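Local coordinates for protein putative O-methyltransferase (Klebsiella pneumoniae subsp. pneumoniae, PDB 3TFW) that probably transfers a methyl group from S-adenosylmethionine to an oxygen atom of its substrate, at residues A[145-150]-A[184-189]; A[175-180]-A[188-193]; A[192-197]-A[218-223]; A[123-128]-A[150-155]. One frame throughout, in Å; residues are numbered along the deposited sequence.

Interaction 1: A[145-150]-A[184-189]; sequences DKPNNP and DERVQG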
loop_
_atom_site.group_PDB
_atom_site.type_symbol
_atom_site.label_atom_id
_atom_site.label_comp_id
_atom_site.label_asym_id
_atom_site.label_seq_id
_atom_site.Cartn_x
_atom_site.Cartn_y
_atom_site.Cartn_z
ATOM N N ASP A 145 11.434 -18.537 1.985
ATOM C CA ASP A 145 12.883 -18.576 1.831
ATOM C C ASP A 145 13.335 -17.663 0.689
ATOM O O ASP A 145 13.126 -17.942 -0.501
ATOM C CB ASP A 145 13.399 -20.019 1.650
ATOM C CG ASP A 145 12.750 -20.740 0.476
ATOM O OD1 ASP A 145 11.503 -20.751 0.396
ATOM O OD2 ASP A 145 13.487 -21.300 -0.366
ATOM N N LYS A 146 13.963 -16.566 1.087
ATOM C CA LYS A 146 14.379 -15.525 0.176
ATOM C C LYS A 146 15.297 -15.982 -0.960
ATOM O O LYS A 146 15.137 -15.480 -2.072
ATOM C CB LYS A 146 14.988 -14.344 0.953
ATOM C CG LYS A 146 14.053 -13.778 2.026
ATOM C CD LYS A 146 12.847 -13.089 1.392
ATOM C CE LYS A 146 11.625 -13.139 2.285
ATOM N NZ LYS A 146 10.443 -12.732 1.487
ATOM N N PRO A 147 16.237 -16.936 -0.709
ATOM C CA PRO A 147 17.123 -17.307 -1.820
ATOM C C PRO A 147 16.362 -17.759 -3.068
ATOM O O PRO A 147 16.836 -17.531 -4.183
ATOM C CB PRO A 147 17.939 -18.474 -1.242
ATOM C CG PRO A 147 17.995 -18.192 0.198
ATOM C CD PRO A 147 16.627 -17.643 0.530
ATOM N N ASN A 148 15.203 -18.386 -2.873
ATOM C CA ASN A 148 14.373 -18.871 -3.990
ATOM C C ASN A 148 13.263 -17.930 -4.451
ATOM O O ASN A 148 12.417 -18.307 -5.257
ATOM C CB ASN A 148 13.793 -20.251 -3.683
ATOM C CG ASN A 148 14.805 -21.353 -3.878
ATOM O OD1 ASN A 148 15.746 -21.213 -4.660
ATOM N ND2 ASN A 148 14.628 -22.450 -3.162
ATOM N N ASN A 149 13.282 -16.702 -3.945
ATOM C CA ASN A 149 12.372 -15.664 -4.438
ATOM C C ASN A 149 12.187 -15.584 -5.956
ATOM O O ASN A 149 11.045 -15.526 -6.416
ATOM C CB ASN A 149 12.721 -14.286 -3.852
ATOM C CG ASN A 149 11.837 -13.939 -2.665
ATOM O OD1 ASN A 149 11.545 -14.799 -1.820
ATOM N ND2 ASN A 149 11.373 -12.688 -2.613
ATOM N N PRO A 150 13.287 -15.613 -6.744
ATOM C CA PRO A 150 13.044 -15.489 -8.182
ATOM C C PRO A 150 12.249 -16.671 -8.743
ATOM O O PRO A 150 11.456 -16.484 -9.665
ATOM C CB PRO A 150 14.450 -15.412 -8.791
ATOM C CG PRO A 150 15.370 -15.897 -7.726
ATOM C CD PRO A 150 14.728 -15.635 -6.422
ATOM N N ASP A 184 25.313 -13.123 1.351
ATOM C CA ASP A 184 24.065 -13.608 1.940
ATOM C C ASP A 184 23.129 -14.052 0.813
ATOM O O ASP A 184 22.682 -13.224 0.015
ATOM C CB ASP A 184 23.441 -12.477 2.768
ATOM C CG ASP A 184 22.176 -12.891 3.515
ATOM O OD1 ASP A 184 21.625 -13.990 3.263
ATOM O OD2 ASP A 184 21.724 -12.091 4.362
ATOM N N GLU A 185 22.837 -15.352 0.748
ATOM C CA GLU A 185 21.971 -15.893 -0.305
ATOM C C GLU A 185 20.576 -15.265 -0.306
ATOM O O GLU A 185 19.914 -15.227 -1.349
ATOM C CB GLU A 185 21.855 -17.425 -0.231
ATOM C CG GLU A 185 23.121 -18.208 -0.615
ATOM C CD GLU A 185 24.013 -18.526 0.585
ATOM O OE1 GLU A 185 23.996 -17.762 1.572
ATOM O OE2 GLU A 185 24.731 -19.550 0.538
ATOM N N ARG A 186 20.141 -14.778 0.855
ATOM C CA ARG A 186 18.832 -14.128 0.995
ATOM C C ARG A 186 18.833 -12.773 0.298
ATOM O O ARG A 186 17.860 -12.415 -0.367
ATOM C CB ARG A 186 18.453 -13.971 2.463
ATOM C CG ARG A 186 18.413 -15.286 3.243
ATOM C CD ARG A 186 18.185 -15.035 4.716
ATOM N NE ARG A 186 19.333 -14.366 5.327
ATOM C CZ ARG A 186 19.389 -13.976 6.596
ATOM N NH1 ARG A 186 18.359 -14.182 7.410
ATOM N NH2 ARG A 186 20.478 -13.366 7.047
ATOM N N VAL A 187 19.936 -12.037 0.442
ATOM C CA VAL A 187 20.168 -10.808 -0.312
ATOM C C VAL A 187 20.280 -11.058 -1.816
ATOM O O VAL A 187 19.683 -10.335 -2.613
ATOM C CB VAL A 187 21.416 -10.038 0.205
ATOM C CG1 VAL A 187 21.737 -8.853 -0.701
ATOM C CG2 VAL A 187 21.178 -9.561 1.624
ATOM N N GLN A 188 21.028 -12.084 -2.204
ATOM C CA GLN A 188 21.155 -12.442 -3.614
ATOM C C GLN A 188 19.778 -12.749 -4.231
ATOM O O GLN A 188 19.456 -12.257 -5.316
ATOM C CB GLN A 188 22.091 -13.642 -3.784
ATOM C CG GLN A 188 23.564 -13.360 -3.465
ATOM C CD GLN A 188 24.370 -14.637 -3.267
ATOM O OE1 GLN A 188 23.975 -15.718 -3.721
ATOM N NE2 GLN A 188 25.505 -14.520 -2.578
ATOM N N GLY A 189 18.981 -13.551 -3.528
ATOM C CA GLY A 189 17.639 -13.934 -3.991
ATOM C C GLY A 189 16.697 -12.751 -4.154
ATOM O O GLY A 189 15.969 -12.652 -5.154
#
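Pro147 and Gly189 bring their CA atoms within 4.0 Å of each other where the 3-10 turn behind strand 139-142 of the Rossmann-like methyltransferase fold meets the first turn of helix 185-199. Gly189 carries no side chain, and the two backbones touch directly. Its CA-H is directed at Lys146 O (CA to O 3.5 Å, angle at H 148°), while Pro147 CA makes the reciprocal kind of CA-H...O contact with Glu185 O, an oxygen that also accepts the helical bond from Gly189 N. The pyrrolidine of Pro147 lies along the helix: CG rests on Glu185 CB at 4.0 Å, and CD runs beside Arg186 CG, ring and arginine stem pointing the same way. Pro150 closes the far end with CD 3.5 Å from Gly189 O. Lys146 meets the helix at its root, CB lying 3.8 Å from Arg186 CB. A bend at chi2 (-68°) then leads the chain off, and NZ hydrogen-bonds Asp169 O. Arg186 stays extended as far as CD, and a turn at chi3 (-68°) brings the guanidinium to the N-cap residue Asp184. The grip is side-on, NE to OD1 and NH2 to OD2, with NE on the syn lone pair of OD1. The same OD1 receives the capping bond of Arg186 N at 2.9 Å, from above the carboxylate plane.

Interaction 2: A[175-180]-A[188-193]; sequences GEVVNP and QGVRQF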
loop_
_atom_site.group_PDB
_atom_site.type_symbol
_atom_site.label_atom_id
_atom_site.label_comp_id
_atom_site.label_asym_id
_atom_site.label_seq_id
_atom_site.Cartn_x
_atom_site.Cartn_y
_atom_site.Cartn_z
ATOM N N GLY A 175 18.879 -2.906 4.764
ATOM C CA GLY A 175 19.700 -2.094 3.878
ATOM C C GLY A 175 20.605 -2.867 2.944
ATOM O O GLY A 175 21.086 -2.308 1.966
ATOM N N GLU A 176 20.830 -4.153 3.231
ATOM C CA GLU A 176 21.749 -4.976 2.442
ATOM C C GLU A 176 21.296 -5.267 1.011
ATOM O O GLU A 176 22.108 -5.666 0.168
ATOM C CB GLU A 176 22.106 -6.281 3.181
ATOM C CG GLU A 176 23.148 -6.096 4.285
ATOM C CD GLU A 176 24.431 -5.459 3.766
ATOM O OE1 GLU A 176 25.187 -6.127 3.019
ATOM O OE2 GLU A 176 24.668 -4.276 4.094
ATOM N N VAL A 177 20.015 -5.046 0.728
ATOM C CA VAL A 177 19.502 -5.195 -0.638
ATOM C C VAL A 177 20.297 -4.375 -1.670
ATOM O O VAL A 177 20.340 -4.735 -2.845
ATOM C CB VAL A 177 17.983 -4.875 -0.719
ATOM C CG1 VAL A 177 17.723 -3.366 -0.573
ATOM C CG2 VAL A 177 17.383 -5.415 -2.010
ATOM N N VAL A 178 20.942 -3.292 -1.230
ATOM C CA VAL A 178 21.714 -2.434 -2.148
ATOM C C VAL A 178 23.121 -2.979 -2.440
ATOM O O VAL A 178 23.783 -2.529 -3.379
ATOM C CB VAL A 178 21.820 -0.967 -1.643
ATOM C CG1 VAL A 178 20.444 -0.389 -1.370
ATOM C CG2 VAL A 178 22.694 -0.880 -0.400
ATOM N N ASN A 179 23.556 -3.948 -1.637
ATOM C CA ASN A 179 24.911 -4.524 -1.720
ATOM C C ASN A 179 25.044 -5.576 -2.832
ATOM O O ASN A 179 24.565 -6.702 -2.680
ATOM C CB ASN A 179 25.302 -5.102 -0.351
ATOM C CG ASN A 179 26.728 -5.650 -0.309
ATOM O OD1 ASN A 179 27.483 -5.569 -1.278
ATOM N ND2 ASN A 179 27.092 -6.222 0.828
ATOM N N PRO A 180 25.706 -5.210 -3.949
ATOM C CA PRO A 180 25.824 -6.080 -5.124
ATOM C C PRO A 180 26.769 -7.268 -4.933
ATOM O O PRO A 180 26.799 -8.169 -5.771
ATOM C CB PRO A 180 26.388 -5.142 -6.191
ATOM C CG PRO A 180 27.180 -4.149 -5.419
ATOM C CD PRO A 180 26.438 -3.939 -4.136
ATOM N N GLN A 188 21.028 -12.084 -2.204
ATOM C CA GLN A 188 21.155 -12.442 -3.614
ATOM C C GLN A 188 19.778 -12.749 -4.231
ATOM O O GLN A 188 19.456 -12.257 -5.316
ATOM C CB GLN A 188 22.091 -13.642 -3.784
ATOM C CG GLN A 188 23.564 -13.360 -3.465
ATOM C CD GLN A 188 24.370 -14.637 -3.267
ATOM O OE1 GLN A 188 23.975 -15.718 -3.721
ATOM N NE2 GLN A 188 25.505 -14.520 -2.578
ATOM N N GLY A 189 18.981 -13.551 -3.528
ATOM C CA GLY A 189 17.639 -13.934 -3.991
ATOM C C GLY A 189 16.697 -12.751 -4.154
ATOM O O GLY A 189 15.969 -12.652 -5.154
ATOM N N VAL A 190 16.697 -11.862 -3.165
ATOM C CA VAL A 190 15.870 -10.652 -3.200
ATOM C C VAL A 190 16.274 -9.719 -4.356
ATOM O O VAL A 190 15.404 -9.140 -5.037
ATOM C CB VAL A 190 15.873 -9.922 -1.827
ATOM C CG1 VAL A 190 15.283 -8.527 -1.938
ATOM C CG2 VAL A 190 15.068 -10.718 -0.794
ATOM N N ARG A 191 17.581 -9.581 -4.593
ATOM C CA ARG A 191 18.069 -8.721 -5.687
ATOM C C ARG A 191 17.710 -9.283 -7.054
ATOM O O ARG A 191 17.273 -8.537 -7.936
ATOM C CB ARG A 191 19.585 -8.469 -5.580
ATOM C CG ARG A 191 19.979 -7.641 -4.376
ATOM C CD ARG A 191 21.510 -7.460 -4.279
ATOM N NE ARG A 191 22.082 -6.980 -5.535
ATOM C CZ ARG A 191 22.187 -5.699 -5.886
ATOM N NH1 ARG A 191 21.764 -4.733 -5.083
ATOM N NH2 ARG A 191 22.714 -5.388 -7.060
ATOM N N GLN A 192 17.853 -10.601 -7.206
ATOM C CA GLN A 192 17.438 -11.310 -8.418
ATOM C C GLN A 192 15.937 -11.121 -8.674
ATOM O O GLN A 192 15.523 -10.886 -9.805
ATOM C CB GLN A 192 17.691 -12.807 -8.275
ATOM C CG GLN A 192 19.027 -13.340 -8.735
ATOM C CD GLN A 192 18.982 -14.849 -8.813
ATOM O OE1 GLN A 192 19.103 -15.537 -7.797
ATOM N NE2 GLN A 192 18.750 -15.372 -10.013
ATOM N N PHE A 193 15.152 -11.279 -7.610
ATOM C CA PHE A 193 13.692 -11.077 -7.584
ATOM C C PHE A 193 13.272 -9.676 -8.055
ATOM O O PHE A 193 12.452 -9.536 -8.969
ATOM C CB PHE A 193 13.229 -11.339 -6.146
ATOM C CG PHE A 193 11.767 -11.114 -5.894
ATOM C CD1 PHE A 193 10.822 -12.053 -6.295
ATOM C CD2 PHE A 193 11.344 -9.995 -5.183
ATOM C CE1 PHE A 193 9.459 -11.859 -6.023
ATOM C CE2 PHE A 193 9.988 -9.796 -4.898
ATOM C CZ PHE A 193 9.045 -10.739 -5.325
#
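Arg191 reaches from helix 185-199 across to the 3-10 turn at Val177, and nearly every atom of its chain finds a partner there. CB points toward the turn. CG lies 3.3 Å from Val177 O, and CD touches that oxygen as well as Asn179 O, 3.5 Å from the latter. A bend at chi3 (51°) then swings the guanidinium against the loop. Asn179 O and Pro180 CA lie over one of its faces, NH2 coming 3.7 Å from Pro180 CA. At the edge, Arg191 NH1 donates to Val177 O at 2.7 Å (angle at H 156°), with the acceptor close to the guanidinium plane. Next to this bond Val177 CG2 packs on Val190 CG1 at 3.8 Å, the two side chains crossing at about a right angle. Asn179 is steadied within the loop by ND2 donating to Glu176 OE1. The contact thus closes the long loop between strand 165-169 and helix 185-199 against that helix, where Tyr18 of the second subunit packs on both Val177 and Arg191.

Interaction 3: A[192-197]-A[218-223]; sequences QFIEMM and GFTLAW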
loop_
_atom_site.group_PDB
_atom_site.type_symbol
_atom_site.label_atom_id
_atom_site.label_comp_id
_atom_site.label_asym_id
_atom_site.label_seq_id
_atom_site.Cartn_x
_atom_site.Cartn_y
_atom_site.Cartn_z
ATOM N N GLN A 192 17.853 -10.601 -7.206
ATOM C CA GLN A 192 17.438 -11.310 -8.418
ATOM C C GLN A 192 15.937 -11.121 -8.674
ATOM O O GLN A 192 15.523 -10.886 -9.805
ATOM C CB GLN A 192 17.691 -12.807 -8.275
ATOM C CG GLN A 192 19.027 -13.340 -8.735
ATOM C CD GLN A 192 18.982 -14.849 -8.813
ATOM O OE1 GLN A 192 19.103 -15.537 -7.797
ATOM N NE2 GLN A 192 18.750 -15.372 -10.013
ATOM N N PHE A 193 15.152 -11.279 -7.610
ATOM C CA PHE A 193 13.692 -11.077 -7.584
ATOM C C PHE A 193 13.272 -9.676 -8.055
ATOM O O PHE A 193 12.452 -9.536 -8.969
ATOM C CB PHE A 193 13.229 -11.339 -6.146
ATOM C CG PHE A 193 11.767 -11.114 -5.894
ATOM C CD1 PHE A 193 10.822 -12.053 -6.295
ATOM C CD2 PHE A 193 11.344 -9.995 -5.183
ATOM C CE1 PHE A 193 9.459 -11.859 -6.023
ATOM C CE2 PHE A 193 9.988 -9.796 -4.898
ATOM C CZ PHE A 193 9.045 -10.739 -5.325
ATOM N N ILE A 194 13.838 -8.647 -7.427
ATOM C CA ILE A 194 13.552 -7.258 -7.793
ATOM C C ILE A 194 13.954 -6.961 -9.246
ATOM O O ILE A 194 13.178 -6.380 -10.011
ATOM C CB ILE A 194 14.206 -6.264 -6.790
ATOM C CG1 ILE A 194 13.446 -6.299 -5.461
ATOM C CG2 ILE A 194 14.216 -4.838 -7.355
ATOM C CD1 ILE A 194 14.259 -5.835 -4.258
ATOM N N GLU A 195 15.146 -7.401 -9.635
ATOM C CA GLU A 195 15.631 -7.185 -10.997
ATOM C C GLU A 195 14.797 -7.916 -12.057
ATOM O O GLU A 195 14.500 -7.349 -13.105
ATOM C CB GLU A 195 17.118 -7.531 -11.092
ATOM C CG GLU A 195 17.984 -6.418 -10.477
ATOM C CD GLU A 195 19.391 -6.858 -10.109
ATOM O OE1 GLU A 195 19.807 -7.978 -10.495
ATOM O OE2 GLU A 195 20.077 -6.071 -9.418
HETATM N N MSE A 196 14.415 -9.161 -11.765
HETATM C CA MSE A 196 13.522 -9.943 -12.617
HETATM C C MSE A 196 12.196 -9.199 -12.781
HETATM O O MSE A 196 11.671 -9.077 -13.893
HETATM C CB MSE A 196 13.288 -11.320 -11.977
HETATM C CG MSE A 196 12.421 -12.276 -12.771
HETATM SE SE MSE A 196 12.060 -13.963 -11.804
HETATM C CE MSE A 196 10.544 -14.549 -12.872
HETATM N N MSE A 197 11.670 -8.706 -11.667
HETATM C CA MSE A 197 10.406 -7.980 -11.653
HETATM C C MSE A 197 10.472 -6.718 -12.518
HETATM O O MSE A 197 9.578 -6.457 -13.323
HETATM C CB MSE A 197 10.033 -7.629 -10.215
HETATM C CG MSE A 197 8.739 -6.841 -10.031
HETATM SE SE MSE A 197 8.259 -6.774 -8.117
HETATM C CE MSE A 197 8.140 -8.697 -7.874
ATOM N N GLY A 218 10.506 -3.431 4.088
ATOM C CA GLY A 218 9.809 -2.967 2.898
ATOM C C GLY A 218 9.213 -4.106 2.105
ATOM O O GLY A 218 9.511 -5.277 2.364
ATOM N N PHE A 219 8.387 -3.746 1.125
ATOM C CA PHE A 219 7.683 -4.731 0.319
ATOM C C PHE A 219 7.530 -4.268 -1.134
ATOM O O PHE A 219 7.544 -3.073 -1.419
ATOM C CB PHE A 219 6.317 -5.061 0.941
ATOM C CG PHE A 219 5.308 -3.931 0.875
ATOM C CD1 PHE A 219 4.390 -3.854 -0.175
ATOM C CD2 PHE A 219 5.249 -2.965 1.879
ATOM C CE1 PHE A 219 3.452 -2.814 -0.238
ATOM C CE2 PHE A 219 4.309 -1.921 1.824
ATOM C CZ PHE A 219 3.417 -1.843 0.778
ATOM N N THR A 220 7.394 -5.225 -2.041
ATOM C CA THR A 220 7.064 -4.912 -3.429
ATOM C C THR A 220 5.595 -5.178 -3.699
ATOM O O THR A 220 4.961 -6.009 -3.037
ATOM C CB THR A 220 7.926 -5.721 -4.411
ATOM O OG1 THR A 220 7.693 -7.125 -4.225
ATOM C CG2 THR A 220 9.391 -5.428 -4.184
ATOM N N LEU A 221 5.060 -4.461 -4.681
ATOM C CA LEU A 221 3.688 -4.624 -5.109
ATOM C C LEU A 221 3.729 -4.565 -6.625
ATOM O O LEU A 221 4.273 -3.603 -7.182
ATOM C CB LEU A 221 2.862 -3.479 -4.546
ATOM C CG LEU A 221 1.348 -3.587 -4.374
ATOM C CD1 LEU A 221 0.954 -4.776 -3.522
ATOM C CD2 LEU A 221 0.860 -2.299 -3.700
ATOM N N ALA A 222 3.195 -5.595 -7.290
ATOM C CA ALA A 222 3.257 -5.673 -8.756
ATOM C C ALA A 222 1.888 -6.060 -9.302
ATOM O O ALA A 222 1.244 -6.972 -8.774
ATOM C CB ALA A 222 4.325 -6.686 -9.208
ATOM N N TRP A 223 1.451 -5.337 -10.329
ATOM C CA TRP A 223 0.197 -5.595 -11.031
ATOM C C TRP A 223 0.559 -6.348 -12.308
ATOM O O TRP A 223 1.494 -5.962 -13.008
ATOM C CB TRP A 223 -0.485 -4.248 -11.350
ATOM C CG TRP A 223 -1.625 -4.274 -12.350
ATOM C CD1 TRP A 223 -1.523 -4.350 -13.717
ATOM C CD2 TRP A 223 -3.027 -4.193 -12.058
ATOM N NE1 TRP A 223 -2.770 -4.328 -14.289
ATOM C CE2 TRP A 223 -3.713 -4.230 -13.297
ATOM C CE3 TRP A 223 -3.771 -4.096 -10.873
ATOM C CZ2 TRP A 223 -5.102 -4.170 -13.384
ATOM C CZ3 TRP A 223 -5.156 -4.039 -10.960
ATOM C CH2 TRP A 223 -5.807 -4.081 -12.207
#
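Thr220 OG1 stands at the edge of the Phe193 ring, near its plane, 3.6 Å from CE2. One face of that ring is approached from its own helix by the CE methyl of Met197, 3.4 Å from Phe193 CZ. The ring also packs against Asn149 and Leu153 of helix 149-158. Both Phe193 and Met197 send CG anti to the backbone N (chi1 177° and 179°), which carries ring and selenoether out from the helix toward the strand. Met197, a selenomethionine, runs straight as far as SE and then bends at chi3 (-59°). Its SE touches two strand residues, 3.9 Å from Thr220 CB and 4.1 Å from Ala222 CB, and CE turns back to within 4.0 Å of Thr220 OG1. Here helix 185-199 covers strand 217-224, the antiparallel strand inserted between 165-169 and 203-211 that marks the class I methyltransferase sheet. The short segments run roughly parallel, their axes 11.0 Å apart, and the alternating residues Thr220 and Ala222 face the helix while Leu221 points away. Ala205 of 203-211, an edge strand of the sheet within this chain, touches both Met197 and Ala222. Ile194 CG1 approaches Thr220 CG2 more loosely, at 4.3 Å. Ala22 and Leu23 of the second subunit pack on Ile194 and Met197 respectively.

Interaction 4: A[123-128]-A[150-155]; sequences PALQSL and PHYLRW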
loop_
_atom_site.group_PDB
_atom_site.type_symbol
_atom_site.label_atom_id
_atom_site.label_comp_id
_atom_site.label_asym_id
_atom_site.label_seq_id
_atom_site.Cartn_x
_atom_site.Cartn_y
_atom_site.Cartn_z
ATOM N N PRO A 123 8.206 -28.752 0.713
ATOM C CA PRO A 123 8.944 -27.731 -0.033
ATOM C C PRO A 123 7.999 -26.939 -0.928
ATOM O O PRO A 123 7.248 -27.539 -1.699
ATOM C CB PRO A 123 9.901 -28.558 -0.897
ATOM C CG PRO A 123 10.158 -29.770 -0.094
ATOM C CD PRO A 123 8.836 -30.080 0.586
ATOM N N ALA A 124 8.017 -25.614 -0.803
ATOM C CA ALA A 124 7.101 -24.760 -1.561
ATOM C C ALA A 124 7.190 -25.017 -3.065
ATOM O O ALA A 124 6.165 -25.064 -3.760
ATOM C CB ALA A 124 7.357 -23.296 -1.259
ATOM N N LEU A 125 8.412 -25.212 -3.563
ATOM C CA LEU A 125 8.611 -25.439 -5.000
ATOM C C LEU A 125 7.997 -26.752 -5.456
ATOM O O LEU A 125 7.454 -26.836 -6.564
ATOM C CB LEU A 125 10.095 -25.397 -5.367
ATOM C CG LEU A 125 10.662 -23.986 -5.549
ATOM C CD1 LEU A 125 12.188 -24.027 -5.496
ATOM C CD2 LEU A 125 10.177 -23.343 -6.848
ATOM N N GLN A 126 8.073 -27.772 -4.597
ATOM C CA GLN A 126 7.432 -29.051 -4.892
ATOM C C GLN A 126 5.924 -28.846 -5.036
ATOM O O GLN A 126 5.309 -29.356 -5.973
ATOM C CB GLN A 126 7.738 -30.097 -3.810
ATOM C CG GLN A 126 6.896 -31.389 -3.902
ATOM C CD GLN A 126 7.449 -32.522 -3.053
ATOM O OE1 GLN A 126 8.299 -32.310 -2.183
ATOM N NE2 GLN A 126 6.984 -33.741 -3.317
ATOM N N SER A 127 5.335 -28.092 -4.114
ATOM C CA SER A 127 3.895 -27.826 -4.167
ATOM C C SER A 127 3.509 -27.029 -5.409
ATOM O O SER A 127 2.517 -27.358 -6.065
ATOM C CB SER A 127 3.436 -27.116 -2.900
ATOM O OG SER A 127 3.529 -27.995 -1.798
ATOM N N LEU A 128 4.298 -26.000 -5.735
ATOM C CA LEU A 128 4.058 -25.193 -6.940
ATOM C C LEU A 128 4.156 -26.008 -8.229
ATOM O O LEU A 128 3.346 -25.821 -9.149
ATOM C CB LEU A 128 5.005 -23.989 -6.994
ATOM C CG LEU A 128 4.704 -22.935 -5.930
ATOM C CD1 LEU A 128 5.874 -21.974 -5.765
ATOM C CD2 LEU A 128 3.414 -22.196 -6.267
ATOM N N PRO A 150 13.287 -15.613 -6.744
ATOM C CA PRO A 150 13.044 -15.489 -8.182
ATOM C C PRO A 150 12.249 -16.671 -8.743
ATOM O O PRO A 150 11.456 -16.484 -9.665
ATOM C CB PRO A 150 14.450 -15.412 -8.791
ATOM C CG PRO A 150 15.370 -15.897 -7.726
ATOM C CD PRO A 150 14.728 -15.635 -6.422
ATOM N N HIS A 151 12.438 -17.861 -8.173
ATOM C CA HIS A 151 11.655 -19.039 -8.569
ATOM C C HIS A 151 10.178 -18.882 -8.226
ATOM O O HIS A 151 9.298 -19.266 -9.005
ATOM C CB HIS A 151 12.213 -20.310 -7.907
ATOM C CG HIS A 151 13.626 -20.620 -8.292
ATOM N ND1 HIS A 151 13.978 -21.028 -9.558
ATOM C CD2 HIS A 151 14.773 -20.599 -7.570
ATOM C CE1 HIS A 151 15.283 -21.235 -9.605
ATOM N NE2 HIS A 151 15.790 -20.978 -8.413
ATOM N N TYR A 152 9.913 -18.329 -7.045
ATOM C CA TYR A 152 8.547 -18.048 -6.628
ATOM C C TYR A 152 7.870 -17.055 -7.570
ATOM O O TYR A 152 6.705 -17.233 -7.922
ATOM C CB TYR A 152 8.509 -17.559 -5.178
ATOM C CG TYR A 152 9.019 -18.596 -4.205
ATOM C CD1 TYR A 152 8.712 -19.945 -4.378
ATOM C CD2 TYR A 152 9.842 -18.237 -3.135
ATOM C CE1 TYR A 152 9.195 -20.915 -3.514
ATOM C CE2 TYR A 152 10.324 -19.209 -2.245
ATOM C CZ TYR A 152 9.992 -20.539 -2.452
ATOM O OH TYR A 152 10.445 -21.505 -1.593
ATOM N N LEU A 153 8.613 -16.042 -8.015
ATOM C CA LEU A 153 8.069 -15.069 -8.968
ATOM C C LEU A 153 7.693 -15.712 -10.309
ATOM O O LEU A 153 6.657 -15.385 -10.899
ATOM C CB LEU A 153 9.041 -13.896 -9.185
ATOM C CG LEU A 153 8.528 -12.689 -10.003
ATOM C CD1 LEU A 153 7.149 -12.171 -9.536
ATOM C CD2 LEU A 153 9.545 -11.555 -9.961
ATOM N N ARG A 154 8.541 -16.621 -10.787
ATOM C CA ARG A 154 8.262 -17.339 -12.034
ATOM C C ARG A 154 6.951 -18.126 -11.943
ATOM O O ARG A 154 6.102 -18.021 -12.831
ATOM C CB ARG A 154 9.434 -18.252 -12.414
ATOM C CG ARG A 154 9.161 -19.116 -13.648
ATOM C CD ARG A 154 10.385 -19.942 -14.051
ATOM N NE ARG A 154 10.635 -21.039 -13.126
ATOM C CZ ARG A 154 11.606 -21.028 -12.222
ATOM N NH1 ARG A 154 12.419 -19.981 -12.137
ATOM N NH2 ARG A 154 11.771 -22.053 -11.406
ATOM N N TRP A 155 6.783 -18.883 -10.859
ATOM C CA TRP A 155 5.537 -19.624 -10.606
ATOM C C TRP A 155 4.336 -18.697 -10.392
ATOM O O TRP A 155 3.225 -18.990 -10.855
ATOM C CB TRP A 155 5.715 -20.580 -9.417
ATOM C CG TRP A 155 6.463 -21.806 -9.794
ATOM C CD1 TRP A 155 7.720 -22.170 -9.383
ATOM C CD2 TRP A 155 6.015 -22.835 -10.679
ATOM N NE1 TRP A 155 8.074 -23.372 -9.955
ATOM C CE2 TRP A 155 7.050 -23.801 -10.757
ATOM C CE3 TRP A 155 4.838 -23.040 -11.408
ATOM C CZ2 TRP A 155 6.942 -24.959 -11.540
ATOM C CZ3 TRP A 155 4.727 -24.192 -12.192
ATOM C CH2 TRP A 155 5.778 -25.140 -12.248
HETATM O O HOH W 1 11.094 -24.292 -1.978
#
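Two helices lying on the same face of the Rossmann-like sheet, 124-129 and 149-158, run almost parallel here and meet through Leu125 and Leu128 on one side and Tyr152 and Trp155 on the other. Their segment axes are 10.9 Å apart. Leu128 CB sits over the face of the Trp155 five-membered ring, 3.9 Å from its centroid and 13° off the normal, a CH-pi contact. Leu128 CD1 meets the edge of the Tyr152 ring, 3.8 Å from CD1. Leu125 touches both aromatics, CD2 reaching Trp155 CD1 at 3.7 Å and CG lying against Tyr152 CE1. Ala124 CB touches Tyr152 OH at 3.6 Å. A water accepts from Leu125 N and donates to that hydroxyl at 2.9 Å. Tyr152 OH is also probably hydrogen-bonded to Asp145 OD1. The seam is therefore held mainly by apolar packing on aromatic rings, and a water bridge gives a first-turn N-H of helix 124-129 a polar partner.

In the fold
From the N terminus, interaction 4 opens first and closes the loop through strand 139-142, joining helices 124-129 and 149-158. Before it closes, interaction 1 opens on the turn at 145-150, so the two cross and share Pro150; interaction 1 closes on helix 185-199 after the chain has passed through strand 165-169. Interaction 2 opens at 175-180 inside that span and ends on the same helix, overlapping interaction 1 at Gln188 and Gly189. Interaction 3 starts where interaction 2 stops, sharing Gln192 and Phe193, and carries the helix onto strand 217-224. Helix 185-199 is thus common to interactions 1, 2 and 3, the last two lying beside the second subunit.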